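Local coordinates for listeriolysin O (Listeria monocytogenes, PDB 4CDB), which binds cholesterol-containing host membranes and, after a major conformational change, inserts into them as an oligomeric pore that lyses the cell, at residues K52-G57 with I61-K66; G379-D384 with F393-D398; N271-K276 with S373-D378; A314-Q319 with P343-A348. All coordinates share one frame; numbering follows the deposited sequence.

Contact 1 (K52-G57 with I61-K66); sequences KGYKDG and IVVEKK
The Tyr54 ring lies along the Ile61 side chain, with Ile61 CB over one face in a CH-pi contact, 4.0 Å from the ring centroid and displaced toward the rim near Tyr54 CZ. Ile61 CG2 reaches the phenol end, 3.7 Å from Tyr54 OH, while Val63 CG2 comes obliquely to Tyr54 CE1. What lays the ring across the neighbouring strand is its first torsion: CG sits between the backbone N and the carbonyl carbon (chi1 61°). Tyr54 and Ile61 belong to the beta hairpin formed by strands 52-56 and 59-74, in which Tyr54-Ile61 and Lys52-Val63 are antiparallel hydrogen-bonded pairs. Each pair is closed by two backbone bonds; Ile61 N donates to Tyr54 O at 2.7 Å and Val63 N to Lys52 O at 2.8 Å. Between them Gly53 faces Val62 as a non-hydrogen-bonded pair, their CA atoms 4.3 Å apart, and Gly53 CA approaches Ile61 O at 3.2 Å in a CA-H...O contact. Beyond the hairpin, strand 59-74 pairs with strand 362-385, against which the side chains of Ile61 and Val62 pack at Ala375 and Tyr376, and Lys55 NZ forms a salt bridge with Asp378.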
loop_
_atom_site.group_PDB
_atom_site.type_symbol
_atom_site.label_atom_id
_atom_site.label_comp_id
_atom_site.label_asym_id
_atom_site.label_seq_id
_atom_site.Cartn_x
_atom_site.Cartn_y
_atom_site.Cartn_z
ATOM N N LYS A 52 -15.996 -15.617 11.665
ATOM C CA LYS A 52 -17.375 -15.977 11.360
ATOM C C LYS A 52 -17.530 -16.568 9.964
ATOM O O LYS A 52 -16.796 -16.217 9.036
ATOM C CB LYS A 52 -18.316 -14.782 11.544
ATOM C CG LYS A 52 -18.282 -13.763 10.417
ATOM C CD LYS A 52 -19.421 -12.762 10.561
ATOM C CE LYS A 52 -19.536 -11.869 9.334
ATOM N NZ LYS A 52 -20.694 -10.930 9.416
ATOM N N GLY A 53 -18.488 -17.478 9.830
ATOM C CA GLY A 53 -18.792 -18.084 8.550
ATOM C C GLY A 53 -20.270 -17.965 8.238
ATOM O O GLY A 53 -21.114 -18.136 9.120
ATOM N N TYR A 54 -20.586 -17.667 6.983
ATOM C CA TYR A 54 -21.976 -17.518 6.566
ATOM C C TYR A 54 -22.164 -17.882 5.098
ATOM O O TYR A 54 -21.200 -17.957 4.337
ATOM C CB TYR A 54 -22.465 -16.092 6.823
ATOM C CG TYR A 54 -21.692 -15.028 6.075
ATOM C CD1 TYR A 54 -20.530 -14.486 6.605
ATOM C CD2 TYR A 54 -22.131 -14.561 4.842
ATOM C CE1 TYR A 54 -19.823 -13.512 5.927
ATOM C CE2 TYR A 54 -21.431 -13.587 4.157
ATOM C CZ TYR A 54 -20.277 -13.066 4.705
ATOM O OH TYR A 54 -19.576 -12.096 4.028
ATOM N N LYS A 55 -23.416 -18.101 4.706
ATOM C CA LYS A 55 -23.729 -18.492 3.337
ATOM C C LYS A 55 -24.282 -17.313 2.545
ATOM O O LYS A 55 -25.116 -16.557 3.043
ATOM C CB LYS A 55 -24.740 -19.639 3.333
ATOM C CG LYS A 55 -24.923 -20.305 1.979
ATOM C CD LYS A 55 -25.904 -21.463 2.063
ATOM C CE LYS A 55 -25.380 -22.685 1.325
ATOM N NZ LYS A 55 -24.995 -22.362 -0.076
ATOM N N ASP A 56 -23.815 -17.158 1.311
ATOM C CA ASP A 56 -24.293 -16.089 0.442
ATOM C C ASP A 56 -24.296 -16.540 -1.015
ATOM O O ASP A 56 -23.250 -16.587 -1.663
ATOM C CB ASP A 56 -23.432 -14.834 0.612
ATOM C CG ASP A 56 -23.990 -13.635 -0.135
ATOM O OD1 ASP A 56 -24.889 -12.961 0.410
ATOM O OD2 ASP A 56 -23.524 -13.362 -1.261
ATOM N N GLY A 57 -25.480 -16.875 -1.518
ATOM C CA GLY A 57 -25.624 -17.354 -2.881
ATOM C C GLY A 57 -25.139 -18.781 -3.048
ATOM O O GLY A 57 -25.501 -19.667 -2.272
ATOM N N ILE A 61 -18.929 -18.110 2.888
ATOM C CA ILE A 61 -17.866 -17.147 3.157
ATOM C C ILE A 61 -17.339 -17.242 4.588
ATOM O O ILE A 61 -18.105 -17.161 5.552
ATOM C CB ILE A 61 -18.333 -15.698 2.897
ATOM C CG1 ILE A 61 -18.928 -15.567 1.494
ATOM C CG2 ILE A 61 -17.176 -14.724 3.084
ATOM C CD1 ILE A 61 -17.936 -15.831 0.380
ATOM N N VAL A 62 -16.026 -17.410 4.716
ATOM C CA VAL A 62 -15.375 -17.397 6.019
ATOM C C VAL A 62 -14.553 -16.114 6.179
ATOM O O VAL A 62 -13.678 -15.825 5.365
ATOM C CB VAL A 62 -14.463 -18.631 6.211
ATOM C CG1 VAL A 62 -13.778 -18.569 7.561
ATOM C CG2 VAL A 62 -15.267 -19.925 6.080
ATOM N N VAL A 63 -14.845 -15.340 7.221
ATOM C CA VAL A 63 -14.144 -14.078 7.445
ATOM C C VAL A 63 -13.296 -14.125 8.713
ATOM O O VAL A 63 -13.818 -14.332 9.810
ATOM C CB VAL A 63 -15.129 -12.890 7.541
ATOM C CG1 VAL A 63 -14.376 -11.595 7.820
ATOM C CG2 VAL A 63 -15.953 -12.775 6.265
ATOM N N GLU A 64 -11.989 -13.937 8.549
ATOM C CA GLU A 64 -11.059 -13.915 9.675
ATOM C C GLU A 64 -10.461 -12.525 9.895
ATOM O O GLU A 64 -10.265 -11.764 8.946
ATOM C CB GLU A 64 -9.940 -14.941 9.476
ATOM C CG GLU A 64 -10.334 -16.374 9.800
ATOM C CD GLU A 64 -9.173 -17.342 9.667
ATOM O OE1 GLU A 64 -8.256 -17.062 8.867
ATOM O OE2 GLU A 64 -9.180 -18.383 10.359
ATOM N N LYS A 65 -10.177 -12.204 11.154
ATOM C CA LYS A 65 -9.574 -10.923 11.507
ATOM C C LYS A 65 -8.377 -11.127 12.433
ATOM O O LYS A 65 -8.418 -11.965 13.335
ATOM C CB LYS A 65 -10.607 -10.005 12.167
ATOM C CG LYS A 65 -11.768 -9.620 11.265
ATOM C CD LYS A 65 -12.737 -8.690 11.977
ATOM C CE LYS A 65 -13.910 -8.319 11.085
ATOM N NZ LYS A 65 -13.468 -7.634 9.838
ATOM N N LYS A 66 -7.316 -10.361 12.198
ATOM C CA LYS A 66 -6.121 -10.423 13.031
ATOM C C LYS A 66 -5.613 -9.021 13.362
ATOM O O LYS A 66 -5.662 -8.117 12.527
ATOM C CB LYS A 66 -5.019 -11.236 12.344
ATOM C CG LYS A 66 -3.768 -11.430 13.199
ATOM C CD LYS A 66 -2.563 -11.886 12.380
ATOM C CE LYS A 66 -2.514 -13.397 12.206
ATOM N NZ LYS A 66 -3.537 -13.905 11.252
#

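Contact 2 (G379-D384 with F393-D398); sequences GKINID and FNISWD
Strands 379-384 and 393-398 run antiparallel at 173° with their axes 11.1 Å apart, too far for backbone pairing, and meet through inward-pointing apolar side chains. Ile383 carries two of the three touches. Its CG2 methyl lies over one face of the Phe393 ring as a CH-pi contact, 3.6 Å from Phe393 CZ, and the two side chains overlap antiparallel, each passing alongside the other. The other branch of Ile383 turns (chi2 -61°) to meet Ile395 tip to tip, CD1 to CD1 at 3.6 Å. With CG2 anti to the backbone N and CG1 beside it (chi1 -55°), Ile383 splits its two branches between Phe393 and Ile395. This is face-to-face packing of two sheets in a beta sandwich, the fold of the C-terminal domain of cholesterol-dependent cytolysins: strand 362-385 is flanked by strands 426-432 and 468-475 in one sheet, and strand 391-402 by 408-414 and 436-449 in the other. Ile381 and Ile395 overlap more loosely, with Ile381 CD1 4.2 Å from Ile395 CG2. Ile430 also packs on Ile395, and Ile471 and Ile473 pack on Ile383 and Phe393 respectively. On the outward side of strand 379-384, Asn382 bonds through its amide to Asn468, Asn470 and Ser429.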
loop_
_atom_site.group_PDB
_atom_site.type_symbol
_atom_site.label_atom_id
_atom_site.label_comp_id
_atom_site.label_asym_id
_atom_site.label_seq_id
_atom_site.Cartn_x
_atom_site.Cartn_y
_atom_site.Cartn_z
ATOM N N GLY A 379 -21.502 -27.298 -4.332
ATOM C CA GLY A 379 -21.271 -28.402 -5.245
ATOM C C GLY A 379 -22.392 -29.424 -5.252
ATOM O O GLY A 379 -23.219 -29.461 -4.339
ATOM N N LYS A 380 -22.417 -30.257 -6.286
ATOM C CA LYS A 380 -23.448 -31.278 -6.421
ATOM C C LYS A 380 -22.830 -32.662 -6.570
ATOM O O LYS A 380 -21.760 -32.815 -7.163
ATOM C CB LYS A 380 -24.343 -30.979 -7.628
ATOM C CG LYS A 380 -25.109 -29.666 -7.535
ATOM C CD LYS A 380 -25.900 -29.392 -8.808
ATOM C CE LYS A 380 -26.868 -30.524 -9.104
ATOM N NZ LYS A 380 -27.654 -30.281 -10.344
ATOM N N ILE A 381 -23.500 -33.667 -6.015
ATOM C CA ILE A 381 -23.149 -35.054 -6.280
ATOM C C ILE A 381 -24.259 -35.685 -7.111
ATOM O O ILE A 381 -25.395 -35.812 -6.652
ATOM C CB ILE A 381 -22.943 -35.860 -4.989
ATOM C CG1 ILE A 381 -21.857 -35.217 -4.129
ATOM C CG2 ILE A 381 -22.565 -37.298 -5.312
ATOM C CD1 ILE A 381 -21.525 -36.011 -2.885
ATOM N N ASN A 382 -23.925 -36.068 -8.338
ATOM C CA ASN A 382 -24.911 -36.606 -9.265
ATOM C C ASN A 382 -24.856 -38.130 -9.324
ATOM O O ASN A 382 -23.849 -38.709 -9.732
ATOM C CB ASN A 382 -24.709 -35.998 -10.655
ATOM C CG ASN A 382 -24.680 -34.481 -10.624
ATOM O OD1 ASN A 382 -25.553 -33.843 -10.034
ATOM N ND2 ASN A 382 -23.663 -33.895 -11.246
ATOM N N ILE A 383 -25.944 -38.772 -8.905
ATOM C CA ILE A 383 -26.009 -40.229 -8.862
ATOM C C ILE A 383 -26.750 -40.786 -10.069
ATOM O O ILE A 383 -27.847 -40.332 -10.397
ATOM C CB ILE A 383 -26.729 -40.726 -7.592
ATOM C CG1 ILE A 383 -26.074 -40.144 -6.342
ATOM C CG2 ILE A 383 -26.733 -42.251 -7.540
ATOM C CD1 ILE A 383 -24.629 -40.532 -6.181
ATOM N N ASP A 384 -26.152 -41.777 -10.723
ATOM C CA ASP A 384 -26.805 -42.457 -11.833
ATOM C C ASP A 384 -26.688 -43.970 -11.681
ATOM O O ASP A 384 -25.594 -44.529 -11.737
ATOM C CB ASP A 384 -26.209 -42.012 -13.170
ATOM C CG ASP A 384 -27.031 -42.477 -14.357
ATOM O OD1 ASP A 384 -26.960 -43.675 -14.701
ATOM O OD2 ASP A 384 -27.748 -41.641 -14.947
ATOM N N PHE A 393 -27.114 -47.032 -1.586
ATOM C CA PHE A 393 -26.046 -46.053 -1.440
ATOM C C PHE A 393 -25.885 -45.621 0.007
ATOM O O PHE A 393 -26.835 -45.648 0.790
ATOM C CB PHE A 393 -26.323 -44.821 -2.307
ATOM C CG PHE A 393 -26.457 -45.128 -3.767
ATOM C CD1 PHE A 393 -27.687 -45.473 -4.307
ATOM C CD2 PHE A 393 -25.353 -45.073 -4.603
ATOM C CE1 PHE A 393 -27.814 -45.760 -5.653
ATOM C CE2 PHE A 393 -25.476 -45.359 -5.951
ATOM C CZ PHE A 393 -26.708 -45.702 -6.475
ATOM N N ASN A 394 -24.668 -45.229 0.357
ATOM C CA ASN A 394 -24.416 -44.580 1.632
ATOM C C ASN A 394 -23.480 -43.395 1.434
ATOM O O ASN A 394 -22.271 -43.565 1.272
ATOM C CB ASN A 394 -23.841 -45.561 2.652
ATOM C CG ASN A 394 -23.855 -45.003 4.057
ATOM O OD1 ASN A 394 -22.978 -44.228 4.438
ATOM N ND2 ASN A 394 -24.860 -45.386 4.836
ATOM N N ILE A 395 -24.048 -42.196 1.427
ATOM C CA ILE A 395 -23.262 -40.998 1.187
ATOM C C ILE A 395 -23.353 -40.046 2.374
ATOM O O ILE A 395 -24.446 -39.681 2.803
ATOM C CB ILE A 395 -23.708 -40.291 -0.106
ATOM C CG1 ILE A 395 -23.635 -41.266 -1.283
ATOM C CG2 ILE A 395 -22.853 -39.062 -0.365
ATOM C CD1 ILE A 395 -24.023 -40.666 -2.608
ATOM N N SER A 396 -22.196 -39.664 2.907
ATOM C CA SER A 396 -22.130 -38.792 4.074
ATOM C C SER A 396 -21.075 -37.708 3.891
ATOM O O SER A 396 -20.213 -37.808 3.016
ATOM C CB SER A 396 -21.824 -39.607 5.334
ATOM O OG SER A 396 -20.581 -40.281 5.215
ATOM N N TRP A 397 -21.155 -36.672 4.723
ATOM C CA TRP A 397 -20.196 -35.571 4.695
ATOM C C TRP A 397 -20.285 -34.732 5.969
ATOM O O TRP A 397 -21.217 -34.886 6.760
ATOM C CB TRP A 397 -20.424 -34.684 3.467
ATOM C CG TRP A 397 -21.755 -33.998 3.462
ATOM C CD1 TRP A 397 -22.041 -32.758 3.958
ATOM C CD2 TRP A 397 -22.985 -34.514 2.939
ATOM N NE1 TRP A 397 -23.372 -32.470 3.774
ATOM C CE2 TRP A 397 -23.973 -33.532 3.153
ATOM C CE3 TRP A 397 -23.345 -35.710 2.312
ATOM C CZ2 TRP A 397 -25.299 -33.712 2.758
ATOM C CZ3 TRP A 397 -24.662 -35.885 1.923
ATOM C CH2 TRP A 397 -25.622 -34.892 2.148
ATOM N N ASP A 398 -19.308 -33.851 6.160
ATOM C CA ASP A 398 -19.299 -32.944 7.302
ATOM C C ASP A 398 -19.537 -31.509 6.849
ATOM O O ASP A 398 -19.054 -31.098 5.793
ATOM C CB ASP A 398 -17.965 -33.025 8.048
ATOM C CG ASP A 398 -17.802 -34.322 8.816
ATOM O OD1 ASP A 398 -18.794 -34.790 9.411
ATOM O OD2 ASP A 398 -16.680 -34.872 8.822
#

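Contact 3 (N271-K276 with S373-D378); sequences NSHSTK and SKAYTD
His273 reaches across to Ser373 and Ala375 on strand 373-377, and its side chain makes nearly all of the contact from the loop. At the root, His273 CB lies 3.9 Å from the methyl CB of Ala375 and also touches Ser373 OG. CG, next along, sits beside the same two partners. From there the ring divides the work. ND1 meets Ser373 OG at 3.1 Å, a hydrogen bond with an angle of 155° in which either atom could be the donor; on the other branch, CD2 passes 4.0 Å from Ala375 CB, an oblique approach to the ring. CE1 retains a more distant approach to Ser373 OG. The hydroxyl and CB of Ser373 lie at the ring edge, close to its plane, so the polar bond is made by the rim of the imidazole.

A chi1 of 67° tucks Ser373 OG in over its own backbone, on the side where His273 ND1 arrives. On the loop itself, Ser272 OG accepts from Ser274 N at 3.0 Å and Ser274 OG from Lys276 N at 3.1 Å, two successive ST turns that lead to Lys276 at the N-cap of helix 277-286. Gln207 NE2 adds bonds to the carbonyl oxygens of Ser272 and Ser274, flanking His273 on both sides in sequence. Residues 274-283, which begin just after His273, probably become a membrane-spanning beta strand in the pore; here this part is loop leading into helix 277-286, and the preceding His273 rests on strand 362-385.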
loop_
_atom_site.group_PDB
_atom_site.type_symbol
_atom_site.label_atom_id
_atom_site.label_comp_id
_atom_site.label_asym_id
_atom_site.label_seq_id
_atom_site.Cartn_x
_atom_site.Cartn_y
_atom_site.Cartn_z
ATOM N N ASN A 271 -13.093 -7.701 -6.210
ATOM C CA ASN A 271 -14.074 -8.385 -5.374
ATOM C C ASN A 271 -13.651 -9.817 -5.063
ATOM O O ASN A 271 -14.340 -10.539 -4.341
ATOM C CB ASN A 271 -15.449 -8.375 -6.042
ATOM C CG ASN A 271 -15.402 -8.851 -7.482
ATOM O OD1 ASN A 271 -14.408 -9.425 -7.929
ATOM N ND2 ASN A 271 -16.481 -8.616 -8.218
ATOM N N SER A 272 -12.513 -10.218 -5.619
ATOM C CA SER A 272 -11.985 -11.560 -5.420
ATOM C C SER A 272 -11.634 -11.845 -3.962
ATOM O O SER A 272 -11.138 -10.974 -3.247
ATOM C CB SER A 272 -10.753 -11.776 -6.299
ATOM O OG SER A 272 -10.105 -12.991 -5.965
ATOM N N HIS A 273 -11.894 -13.073 -3.530
ATOM C CA HIS A 273 -11.579 -13.487 -2.171
ATOM C C HIS A 273 -10.283 -14.289 -2.147
ATOM O O HIS A 273 -9.896 -14.825 -1.110
ATOM C CB HIS A 273 -12.719 -14.323 -1.585
ATOM C CG HIS A 273 -14.042 -13.624 -1.580
ATOM N ND1 HIS A 273 -14.541 -12.981 -0.470
ATOM C CD2 HIS A 273 -14.976 -13.474 -2.552
ATOM C CE1 HIS A 273 -15.723 -12.461 -0.755
ATOM N NE2 HIS A 273 -16.007 -12.749 -2.013
ATOM N N SER A 274 -9.617 -14.364 -3.295
ATOM C CA SER A 274 -8.399 -15.157 -3.429
ATOM C C SER A 274 -7.255 -14.661 -2.545
ATOM O O SER A 274 -7.205 -13.490 -2.168
ATOM C CB SER A 274 -7.945 -15.198 -4.888
ATOM O OG SER A 274 -6.721 -15.897 -5.019
ATOM N N THR A 275 -6.335 -15.565 -2.222
ATOM C CA THR A 275 -5.182 -15.233 -1.394
ATOM C C THR A 275 -3.982 -14.850 -2.258
ATOM O O THR A 275 -2.881 -14.636 -1.750
ATOM C CB THR A 275 -4.798 -16.414 -0.482
ATOM O OG1 THR A 275 -3.742 -16.019 0.401
ATOM C CG2 THR A 275 -4.344 -17.602 -1.317
ATOM N N LYS A 276 -4.207 -14.763 -3.566
ATOM C CA LYS A 276 -3.143 -14.455 -4.516
ATOM C C LYS A 276 -3.257 -13.047 -5.094
ATOM O O LYS A 276 -2.523 -12.690 -6.017
ATOM C CB LYS A 276 -3.143 -15.470 -5.660
ATOM C CG LYS A 276 -2.515 -16.810 -5.324
ATOM C CD LYS A 276 -2.510 -17.718 -6.543
ATOM C CE LYS A 276 -1.586 -18.909 -6.348
ATOM N NZ LYS A 276 -1.963 -19.724 -5.162
ATOM N N SER A 373 -10.511 -13.084 3.915
ATOM C CA SER A 373 -11.691 -13.903 3.667
ATOM C C SER A 373 -11.383 -15.140 2.825
ATOM O O SER A 373 -10.298 -15.269 2.255
ATOM C CB SER A 373 -12.792 -13.073 3.004
ATOM O OG SER A 373 -12.414 -12.686 1.699
ATOM N N LYS A 374 -12.354 -16.043 2.756
ATOM C CA LYS A 374 -12.212 -17.287 2.015
ATOM C C LYS A 374 -13.577 -17.680 1.466
ATOM O O LYS A 374 -14.561 -17.723 2.208
ATOM C CB LYS A 374 -11.676 -18.388 2.932
ATOM C CG LYS A 374 -10.496 -19.177 2.379
ATOM C CD LYS A 374 -10.913 -20.109 1.254
ATOM C CE LYS A 374 -9.915 -21.249 1.089
ATOM N NZ LYS A 374 -8.527 -20.760 0.862
ATOM N N ALA A 375 -13.638 -17.955 0.167
ATOM C CA ALA A 375 -14.901 -18.297 -0.479
ATOM C C ALA A 375 -14.944 -19.769 -0.881
ATOM O O ALA A 375 -14.055 -20.261 -1.578
ATOM C CB ALA A 375 -15.135 -17.407 -1.692
ATOM N N TYR A 376 -15.982 -20.471 -0.437
ATOM C CA TYR A 376 -16.155 -21.878 -0.782
ATOM C C TYR A 376 -17.400 -22.070 -1.643
ATOM O O TYR A 376 -18.519 -21.825 -1.190
ATOM C CB TYR A 376 -16.242 -22.734 0.483
ATOM C CG TYR A 376 -14.989 -22.711 1.331
ATOM C CD1 TYR A 376 -14.801 -21.733 2.301
ATOM C CD2 TYR A 376 -13.997 -23.669 1.166
ATOM C CE1 TYR A 376 -13.659 -21.708 3.079
ATOM C CE2 TYR A 376 -12.851 -23.652 1.941
ATOM C CZ TYR A 376 -12.689 -22.668 2.896
ATOM O OH TYR A 376 -11.552 -22.643 3.671
ATOM N N THR A 377 -17.202 -22.512 -2.882
ATOM C CA THR A 377 -18.307 -22.681 -3.822
ATOM C C THR A 377 -19.108 -23.949 -3.523
ATOM O O THR A 377 -18.541 -24.975 -3.146
ATOM C CB THR A 377 -17.803 -22.733 -5.280
ATOM O OG1 THR A 377 -16.846 -21.688 -5.495
ATOM C CG2 THR A 377 -18.959 -22.569 -6.258
ATOM N N ASP A 378 -20.427 -23.868 -3.692
ATOM C CA ASP A 378 -21.303 -25.023 -3.513
ATOM C C ASP A 378 -20.995 -26.090 -4.555
ATOM O O ASP A 378 -20.315 -25.821 -5.545
ATOM C CB ASP A 378 -22.774 -24.613 -3.620
ATOM C CG ASP A 378 -23.223 -23.741 -2.466
ATOM O OD1 ASP A 378 -22.550 -23.754 -1.414
ATOM O OD2 ASP A 378 -24.254 -23.051 -2.607
#

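Contact 4 (A314-Q319 with P343-A348); sequences AKDEVQ and PGVPIA
Pro343 and Ala314 make the closer of the two touches in this slight contact: the ring carbon Pro343 CD comes within 3.9 Å of the carbonyl oxygen Ala314 O. The other is the meeting of Asp316 and Val345, where carboxylate oxygen Asp316 OD1 stands 4.2 Å from the methyl Val345 CG1. Val345 directs its side chain toward the loop 314-319, whereas the Asp316 carboxylate bends back toward the strand from a CB that points along the contact. Its CG lies beside the backbone N (chi1 -52°), which brings OD1 round to the Val345 methyl. Even here the backbones remain well apart, with the CA atoms of Asp316 and Val345 7.8 Å from each other.

The loose side is the loop itself. Ala314 and Asp316 are exposed, and the methyl of Ala314 points away from Pro343, leaving its carbonyl oxygen to make the approach. Lys315 NZ lies 2.9 Å from Ala314 O in a hydrogen bond within the loop, from above the carbonyl plane and not on a lone pair, but this lysine is poorly ordered and the bond is correspondingly uncertain. The strand side is firmer: Val345 and Ile347 bond through their backbones to Gly261 and Ala259, and Pro346 packs on Val258 and Tyr260 of strand 252-260.

The contact therefore sets the loop between strands 303-310 and 319-324 against the start of strand 345-353. Oxygen meets carbon at both touches, both somewhat beyond van der Waals contact, which implies weak surface packing without polar or ionic pairing between the two segments.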
loop_
_atom_site.group_PDB
_atom_site.type_symbol
_atom_site.label_atom_id
_atom_site.label_comp_id
_atom_site.label_asym_id
_atom_site.label_seq_id
_atom_site.Cartn_x
_atom_site.Cartn_y
_atom_site.Cartn_z
ATOM N N ALA A 314 2.853 19.801 -17.770
ATOM C CA ALA A 314 3.664 21.013 -17.863
ATOM C C ALA A 314 3.510 21.918 -16.644
ATOM O O ALA A 314 4.499 22.325 -16.034
ATOM C CB ALA A 314 3.332 21.775 -19.140
ATOM N N LYS A 315 2.269 22.233 -16.295
ATOM C CA LYS A 315 2.000 23.086 -15.144
ATOM C C LYS A 315 1.746 22.269 -13.883
ATOM O O LYS A 315 2.439 21.286 -13.618
ATOM C CB LYS A 315 0.819 24.022 -15.422
ATOM C CG LYS A 315 1.222 25.405 -15.922
ATOM C CD LYS A 315 1.973 25.340 -17.244
ATOM C CE LYS A 315 3.353 25.976 -17.138
ATOM N NZ LYS A 315 4.264 25.212 -16.237
ATOM N N ASP A 316 0.755 22.687 -13.105
ATOM C CA ASP A 316 0.401 21.987 -11.879
ATOM C C ASP A 316 -0.903 21.223 -12.076
ATOM O O ASP A 316 -1.770 21.210 -11.205
ATOM C CB ASP A 316 0.277 22.972 -10.717
ATOM C CG ASP A 316 1.498 23.861 -10.577
ATOM O OD1 ASP A 316 2.610 23.405 -10.918
ATOM O OD2 ASP A 316 1.346 25.018 -10.131
ATOM N N GLU A 317 -1.023 20.586 -13.235
ATOM C CA GLU A 317 -2.225 19.849 -13.597
ATOM C C GLU A 317 -2.317 18.527 -12.835
ATOM O O GLU A 317 -1.324 17.812 -12.691
ATOM C CB GLU A 317 -2.239 19.594 -15.106
ATOM C CG GLU A 317 -3.542 19.031 -15.647
ATOM C CD GLU A 317 -3.478 18.754 -17.139
ATOM O OE1 GLU A 317 -2.845 17.752 -17.531
ATOM O OE2 GLU A 317 -4.056 19.540 -17.918
ATOM N N VAL A 318 -3.512 18.214 -12.341
ATOM C CA VAL A 318 -3.747 16.957 -11.638
ATOM C C VAL A 318 -4.582 16.016 -12.496
ATOM O O VAL A 318 -5.698 16.353 -12.891
ATOM C CB VAL A 318 -4.472 17.189 -10.304
ATOM C CG1 VAL A 318 -4.726 15.863 -9.598
ATOM C CG2 VAL A 318 -3.659 18.117 -9.425
ATOM N N GLN A 319 -4.039 14.838 -12.788
ATOM C CA GLN A 319 -4.753 13.857 -13.599
ATOM C C GLN A 319 -5.351 12.738 -12.758
ATOM O O GLN A 319 -4.685 12.178 -11.886
ATOM C CB GLN A 319 -3.840 13.260 -14.672
ATOM C CG GLN A 319 -3.933 13.946 -16.025
ATOM C CD GLN A 319 -3.607 13.013 -17.175
ATOM O OE1 GLN A 319 -4.482 12.650 -17.962
ATOM N NE2 GLN A 319 -2.343 12.616 -17.279
ATOM N N PRO A 343 8.994 19.570 -15.779
ATOM C CA PRO A 343 10.115 19.804 -14.862
ATOM C C PRO A 343 9.935 19.137 -13.504
ATOM O O PRO A 343 10.920 18.949 -12.787
ATOM C CB PRO A 343 10.128 21.333 -14.696
ATOM C CG PRO A 343 8.956 21.862 -15.508
ATOM C CD PRO A 343 8.060 20.704 -15.793
ATOM N N GLY A 344 8.700 18.794 -13.152
ATOM C CA GLY A 344 8.428 18.136 -11.888
ATOM C C GLY A 344 8.061 19.096 -10.773
ATOM O O GLY A 344 8.397 20.280 -10.817
ATOM N N VAL A 345 7.367 18.575 -9.767
ATOM C CA VAL A 345 6.934 19.372 -8.630
ATOM C C VAL A 345 7.527 18.769 -7.363
ATOM O O VAL A 345 7.961 17.616 -7.378
ATOM C CB VAL A 345 5.392 19.388 -8.525
ATOM C CG1 VAL A 345 4.780 19.957 -9.795
ATOM C CG2 VAL A 345 4.861 17.986 -8.253
ATOM N N PRO A 346 7.570 19.545 -6.264
ATOM C CA PRO A 346 8.017 18.953 -4.997
ATOM C C PRO A 346 7.112 17.793 -4.576
ATOM O O PRO A 346 5.886 17.941 -4.544
ATOM C CB PRO A 346 7.892 20.114 -4.005
ATOM C CG PRO A 346 8.008 21.347 -4.853
ATOM C CD PRO A 346 7.321 20.994 -6.139
ATOM N N ILE A 347 7.712 16.648 -4.269
ATOM C CA ILE A 347 6.944 15.465 -3.897
ATOM C C ILE A 347 7.451 14.824 -2.608
ATOM O O ILE A 347 6.782 13.971 -2.023
ATOM C CB ILE A 347 6.930 14.419 -5.033
ATOM C CG1 ILE A 347 8.353 14.123 -5.513
ATOM C CG2 ILE A 347 6.069 14.899 -6.192
ATOM C CD1 ILE A 347 8.410 13.163 -6.690
ATOM N N ALA A 348 8.635 15.239 -2.171
ATOM C CA ALA A 348 9.219 14.753 -0.925
ATOM C C ALA A 348 10.333 15.684 -0.473
ATOM O O ALA A 348 10.943 16.372 -1.290
ATOM C CB ALA A 348 9.757 13.345 -1.104
#

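Overall arrangement
Contact 2 is the buried one of the four, wholly apolar and formed between two sheets, whereas contact 1 is partly buried and held by backbone bonds within a sheet. Contacts 3 and 4 lie at the surface, one centred on a histidine-serine bond, the other on sparse packing. Strand 362-385 links three of them: it supplies one side of contacts 2 and 3 and borders the hairpin of contact 1. Contacts 1 and 3 touch directly, with a probable Val62-Lys374 backbone bond between their strands, their centres about 10 Å apart. Contact 4 stands across the chain's centre, about 63 Å from contact 2 between centres.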